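Local structure of 2L protein (3IT8) at residues I1-D13 / T89-G101. The protein probably binds and neutralises host tumour necrosis factor, using an MHC class I-like platform joined to an immunoglobulin-like domain. Numbering follows the deposited sequence.
Sequences ITLKYNYTVTLKD and TSLSLITGCYETG. With NAG (2-acetamido-2-deoxy-beta-D-glucopyranose), chain M.
The backbone nitrogen of I1 is held by three acceptors: E99 O at 2.9 Å, with the nitrogen above that carbonyl's plane, and the carboxylates of D211 and D286. Beside it, I1 and E99 lie side chain along side chain, I1 CG1 3.7 Å from E99 CB, while both carboxylate oxygens of E99 form salt bridges with basic groups on the chain of another protein. From here strands 2-10 and 90-100 run antiparallel as neighbours in the middle of the platform sheet. Paired N-H and C=O groups join L3 to C97, Y5 to T95, Y7 to L93 and V9 to L91, and L11 N to T89 O (2.7 Å) closes the far end. The two sheet faces differ. On the face of L3, Y5, Y7 and V9, helices 61-82 and 148-174 cover the strands. Y7 CG stands anti to its carbonyl carbon (chi1 -64°), laying the ring alongside L93 with L93 O in plane at its edge; its hydroxyl bonds to Y64 O. Y5 CB meets T95 CG2 at 3.6 Å, its ring stacks on F158, and its hydroxyl reaches that of Y170. On the reverse face the hydroxyls of T8 and S92 share a hydrogen bond (OG1 to OG, 2.9 Å). Next in line, N6 carries an N-linked sugar on ND2, and I94 CD1 comes within 3.4 Å of N6 OD1. K4, bent at chi3 (72°), reaches outward and forward to put NZ 2.9 Å from NAG O7, tying the acetamido group to the strand that bears it. This two-sided chemistry fits an MHC-like platform: aromatic and aliphatic side chains bed the helices, hydroxyls, I94 and a glycan occupy the underside, and the buried terminal nitrogen couples the strand start to acidic residues of the Ig-like domain.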
loop_
_atom_site.group_PDB
_atom_site.type_symbol
_atom_site.label_atom_id
_atom_site.label_comp_id
_atom_site.label_asym_id
_atom_site.label_seq_id
_atom_site.Cartn_x
_atom_site.Cartn_y
_atom_site.Cartn_z
ATOM N N ILE D 1 -14.928 -15.185 26.529
ATOM C CA ILE D 1 -14.041 -16.304 26.944
ATOM C C ILE D 1 -12.869 -15.825 27.788
ATOM O O ILE D 1 -12.468 -14.657 27.737
ATOM C CB ILE D 1 -13.491 -17.070 25.736
ATOM C CG1 ILE D 1 -12.807 -16.107 24.770
ATOM C CG2 ILE D 1 -14.612 -17.820 25.055
ATOM C CD1 ILE D 1 -12.212 -16.796 23.548
ATOM N N THR D 2 -12.315 -16.758 28.555
ATOM C CA THR D 2 -11.230 -16.460 29.467
ATOM C C THR D 2 -10.171 -17.538 29.572
ATOM O O THR D 2 -10.474 -18.728 29.501
ATOM C CB THR D 2 -11.820 -16.199 30.868
ATOM O OG1 THR D 2 -11.836 -14.792 31.103
ATOM C CG2 THR D 2 -11.028 -16.920 31.969
ATOM N N LEU D 3 -8.922 -17.109 29.724
ATOM C CA LEU D 3 -7.814 -18.039 29.934
ATOM C C LEU D 3 -7.003 -17.530 31.146
ATOM O O LEU D 3 -6.432 -16.440 31.108
ATOM C CB LEU D 3 -6.927 -18.143 28.695
ATOM C CG LEU D 3 -5.819 -19.212 28.817
ATOM C CD1 LEU D 3 -6.407 -20.568 29.167
ATOM C CD2 LEU D 3 -5.064 -19.326 27.507
ATOM N N LYS D 4 -6.972 -18.303 32.228
ATOM C CA LYS D 4 -6.249 -17.879 33.424
ATOM C C LYS D 4 -5.216 -18.886 33.926
ATOM O O LYS D 4 -5.511 -20.072 34.031
ATOM C CB LYS D 4 -7.245 -17.576 34.551
ATOM C CG LYS D 4 -6.588 -17.037 35.801
ATOM C CD LYS D 4 -7.582 -16.715 36.909
ATOM C CE LYS D 4 -8.163 -17.957 37.557
ATOM N NZ LYS D 4 -9.015 -17.625 38.746
ATOM N N TYR D 5 -4.010 -18.404 34.221
ATOM C CA TYR D 5 -2.920 -19.220 34.759
ATOM C C TYR D 5 -2.644 -18.752 36.194
ATOM O O TYR D 5 -2.475 -17.554 36.445
ATOM C CB TYR D 5 -1.661 -19.050 33.916
ATOM C CG TYR D 5 -1.681 -19.792 32.598
ATOM C CD1 TYR D 5 -2.831 -20.445 32.154
ATOM C CD2 TYR D 5 -0.553 -19.831 31.780
ATOM C CE1 TYR D 5 -2.860 -21.119 30.923
ATOM C CE2 TYR D 5 -0.571 -20.495 30.545
ATOM C CZ TYR D 5 -1.726 -21.132 30.126
ATOM O OH TYR D 5 -1.752 -21.766 28.908
ATOM N N ASN D 6 -2.601 -19.682 37.137
ATOM C CA ASN D 6 -2.381 -19.345 38.543
ATOM C C ASN D 6 -1.264 -20.208 39.110
ATOM O O ASN D 6 -1.395 -21.424 39.182
ATOM C CB ASN D 6 -3.695 -19.574 39.329
ATOM C CG ASN D 6 -3.595 -19.228 40.816
ATOM O OD1 ASN D 6 -2.529 -18.870 41.329
ATOM N ND2 ASN D 6 -4.736 -19.355 41.498
ATOM N N TYR D 7 -0.154 -19.586 39.476
ATOM C CA TYR D 7 0.953 -20.308 40.082
ATOM C C TYR D 7 0.984 -19.885 41.548
ATOM O O TYR D 7 0.982 -18.688 41.842
ATOM C CB TYR D 7 2.295 -19.927 39.459
ATOM C CG TYR D 7 2.464 -20.267 38.007
ATOM C CD1 TYR D 7 1.973 -19.423 37.016
ATOM C CD2 TYR D 7 3.182 -21.393 37.616
ATOM C CE1 TYR D 7 2.204 -19.685 35.668
ATOM C CE2 TYR D 7 3.414 -21.667 36.277
ATOM C CZ TYR D 7 2.925 -20.800 35.302
ATOM O OH TYR D 7 3.179 -21.020 33.962
ATOM N N THR D 8 1.032 -20.846 42.466
ATOM C CA THR D 8 1.065 -20.485 43.871
ATOM C C THR D 8 1.980 -21.318 44.762
ATOM O O THR D 8 1.875 -22.545 44.782
ATOM C CB THR D 8 -0.346 -20.548 44.467
ATOM O OG1 THR D 8 -1.246 -19.788 43.650
ATOM C CG2 THR D 8 -0.350 -19.980 45.879
ATOM N N VAL D 9 2.887 -20.663 45.484
ATOM C CA VAL D 9 3.723 -21.384 46.438
ATOM C C VAL D 9 3.260 -20.920 47.838
ATOM O O VAL D 9 2.985 -19.731 48.061
ATOM C CB VAL D 9 5.229 -21.115 46.244
ATOM C CG1 VAL D 9 5.591 -21.318 44.801
ATOM C CG2 VAL D 9 5.577 -19.734 46.698
ATOM N N THR D 10 3.154 -21.862 48.768
ATOM C CA THR D 10 2.715 -21.551 50.123
ATOM C C THR D 10 3.682 -22.085 51.164
ATOM O O THR D 10 4.323 -23.114 50.943
ATOM C CB THR D 10 1.362 -22.175 50.392
ATOM O OG1 THR D 10 0.582 -22.139 49.195
ATOM C CG2 THR D 10 0.633 -21.401 51.458
ATOM N N LEU D 11 3.789 -21.397 52.297
ATOM C CA LEU D 11 4.684 -21.844 53.351
ATOM C C LEU D 11 4.034 -22.971 54.131
ATOM O O LEU D 11 4.674 -23.596 54.976
ATOM C CB LEU D 11 5.030 -20.703 54.302
ATOM C CG LEU D 11 6.533 -20.448 54.446
ATOM C CD1 LEU D 11 6.773 -19.452 55.558
ATOM C CD2 LEU D 11 7.266 -21.748 54.744
ATOM N N LYS D 12 2.762 -23.233 53.840
ATOM C CA LYS D 12 2.030 -24.300 54.521
ATOM C C LYS D 12 2.276 -24.189 56.015
ATOM O O LYS D 12 2.741 -23.154 56.479
ATOM C CB LYS D 12 2.487 -25.676 54.029
ATOM C CG LYS D 12 1.548 -26.326 53.033
ATOM C CD LYS D 12 0.188 -26.555 53.653
ATOM C CE LYS D 12 -0.776 -27.239 52.690
ATOM N NZ LYS D 12 -2.095 -27.568 53.337
ATOM N N ASP D 13 1.963 -25.238 56.769
ATOM C CA ASP D 13 2.182 -25.207 58.210
ATOM C C ASP D 13 3.650 -24.914 58.477
ATOM O O ASP D 13 4.153 -23.848 58.120
ATOM C CB ASP D 13 1.775 -26.541 58.843
ATOM C CG ASP D 13 2.303 -27.746 58.072
ATOM O OD1 ASP D 13 3.538 -27.945 58.025
ATOM O OD2 ASP D 13 1.473 -28.496 57.508
ATOM N N THR D 89 2.070 -15.777 53.962
ATOM C CA THR D 89 1.817 -17.210 53.904
ATOM C C THR D 89 2.138 -17.782 52.535
ATOM O O THR D 89 2.734 -18.863 52.421
ATOM C CB THR D 89 0.353 -17.513 54.151
ATOM O OG1 THR D 89 -0.081 -16.812 55.314
ATOM C CG2 THR D 89 0.146 -19.001 54.338
ATOM N N SER D 90 1.729 -17.057 51.494
ATOM C CA SER D 90 1.945 -17.504 50.124
ATOM C C SER D 90 2.144 -16.387 49.109
ATOM O O SER D 90 1.949 -15.209 49.405
ATOM C CB SER D 90 0.765 -18.356 49.678
ATOM O OG SER D 90 -0.413 -17.572 49.670
ATOM N N LEU D 91 2.513 -16.797 47.896
ATOM C CA LEU D 91 2.769 -15.902 46.776
ATOM C C LEU D 91 2.110 -16.496 45.538
ATOM O O LEU D 91 2.140 -17.707 45.326
ATOM C CB LEU D 91 4.273 -15.780 46.554
ATOM C CG LEU D 91 4.722 -14.659 45.627
ATOM C CD1 LEU D 91 4.226 -13.331 46.171
ATOM C CD2 LEU D 91 6.242 -14.647 45.539
ATOM N N SER D 92 1.500 -15.646 44.727
ATOM C CA SER D 92 0.826 -16.104 43.513
ATOM C C SER D 92 1.166 -15.295 42.263
ATOM O O SER D 92 1.288 -14.061 42.307
ATOM C CB SER D 92 -0.693 -16.070 43.687
ATOM O OG SER D 92 -1.136 -17.011 44.635
ATOM N N LEU D 93 1.318 -15.998 41.145
ATOM C CA LEU D 93 1.598 -15.354 39.869
ATOM C C LEU D 93 0.341 -15.529 39.023
ATOM O O LEU D 93 0.055 -16.614 38.539
ATOM C CB LEU D 93 2.779 -16.008 39.176
ATOM C CG LEU D 93 3.023 -15.431 37.778
ATOM C CD1 LEU D 93 3.280 -13.944 37.896
ATOM C CD2 LEU D 93 4.204 -16.134 37.093
ATOM N N ILE D 94 -0.424 -14.457 38.863
ATOM C CA ILE D 94 -1.665 -14.507 38.099
ATOM C C ILE D 94 -1.446 -13.906 36.723
ATOM O O ILE D 94 -1.096 -12.739 36.589
ATOM C CB ILE D 94 -2.783 -13.708 38.808
ATOM C CG1 ILE D 94 -2.958 -14.207 40.240
ATOM C CG2 ILE D 94 -4.091 -13.854 38.057
ATOM C CD1 ILE D 94 -3.210 -15.672 40.338
ATOM N N THR D 95 -1.641 -14.704 35.687
ATOM C CA THR D 95 -1.451 -14.202 34.333
ATOM C C THR D 95 -2.476 -14.868 33.425
ATOM O O THR D 95 -2.881 -15.997 33.682
ATOM C CB THR D 95 -0.020 -14.495 33.839
ATOM O OG1 THR D 95 0.220 -13.799 32.613
ATOM C CG2 THR D 95 0.183 -15.985 33.625
ATOM N N GLY D 96 -2.905 -14.162 32.385
ATOM C CA GLY D 96 -3.907 -14.703 31.484
ATOM C C GLY D 96 -4.497 -13.624 30.596
ATOM O O GLY D 96 -4.001 -12.493 30.565
ATOM N N CYS D 97 -5.546 -13.953 29.860
ATOM C CA CYS D 97 -6.162 -12.972 28.973
ATOM C C CYS D 97 -7.666 -13.185 28.857
ATOM O O CYS D 97 -8.217 -14.130 29.432
ATOM C CB CYS D 97 -5.536 -13.023 27.577
ATOM S SG CYS D 97 -6.020 -14.457 26.571
ATOM N N TYR D 98 -8.327 -12.310 28.103
ATOM C CA TYR D 98 -9.769 -12.390 27.952
ATOM C C TYR D 98 -10.279 -11.722 26.690
ATOM O O TYR D 98 -9.659 -10.805 26.157
ATOM C CB TYR D 98 -10.444 -11.725 29.149
ATOM C CG TYR D 98 -10.142 -10.251 29.239
ATOM C CD1 TYR D 98 -10.954 -9.310 28.603
ATOM C CD2 TYR D 98 -9.015 -9.796 29.925
ATOM C CE1 TYR D 98 -10.646 -7.945 28.650
ATOM C CE2 TYR D 98 -8.697 -8.445 29.978
ATOM C CZ TYR D 98 -9.511 -7.522 29.340
ATOM O OH TYR D 98 -9.164 -6.191 29.369
ATOM N N GLU D 99 -11.429 -12.211 26.241
ATOM C CA GLU D 99 -12.140 -11.697 25.091
ATOM C C GLU D 99 -13.584 -11.674 25.579
ATOM O O GLU D 99 -14.355 -12.586 25.310
ATOM C CB GLU D 99 -11.993 -12.631 23.899
ATOM C CG GLU D 99 -11.198 -12.011 22.778
ATOM C CD GLU D 99 -11.198 -12.850 21.509
ATOM O OE1 GLU D 99 -12.297 -13.176 21.001
ATOM O OE2 GLU D 99 -10.097 -13.176 21.008
ATOM N N THR D 100 -13.919 -10.639 26.348
ATOM C CA THR D 100 -15.255 -10.438 26.913
ATOM C C THR D 100 -16.040 -9.515 25.980
ATOM O O THR D 100 -15.930 -8.295 26.080
ATOM C CB THR D 100 -15.151 -9.769 28.291
ATOM O OG1 THR D 100 -14.267 -10.534 29.118
ATOM C CG2 THR D 100 -16.510 -9.684 28.957
ATOM N N GLY D 101 -16.834 -10.088 25.080
ATOM C CA GLY D 101 -17.565 -9.255 24.144
ATOM C C GLY D 101 -16.567 -8.505 23.272
ATOM O O GLY D 101 -15.644 -9.107 22.717
HETATM C C1 NAG M . -4.780 -19.293 42.951
HETATM C C2 NAG M . -6.037 -18.540 43.392
HETATM C C3 NAG M . -6.094 -18.482 44.933
HETATM C C4 NAG M . -6.057 -19.907 45.507
HETATM C C5 NAG M . -4.776 -20.577 44.982
HETATM C C6 NAG M . -4.598 -22.005 45.468
HETATM C C7 NAG M . -6.762 -16.915 41.760
HETATM C C8 NAG M . -7.013 -15.450 41.467
HETATM N N2 NAG M . -6.018 -17.204 42.826
HETATM O O3 NAG M . -7.273 -17.818 45.364
HETATM O O4 NAG M . -6.088 -19.886 46.944
HETATM O O5 NAG M . -4.785 -20.605 43.527
HETATM O O6 NAG M . -5.419 -22.909 44.743
HETATM O O7 NAG M . -7.239 -17.772 41.023
#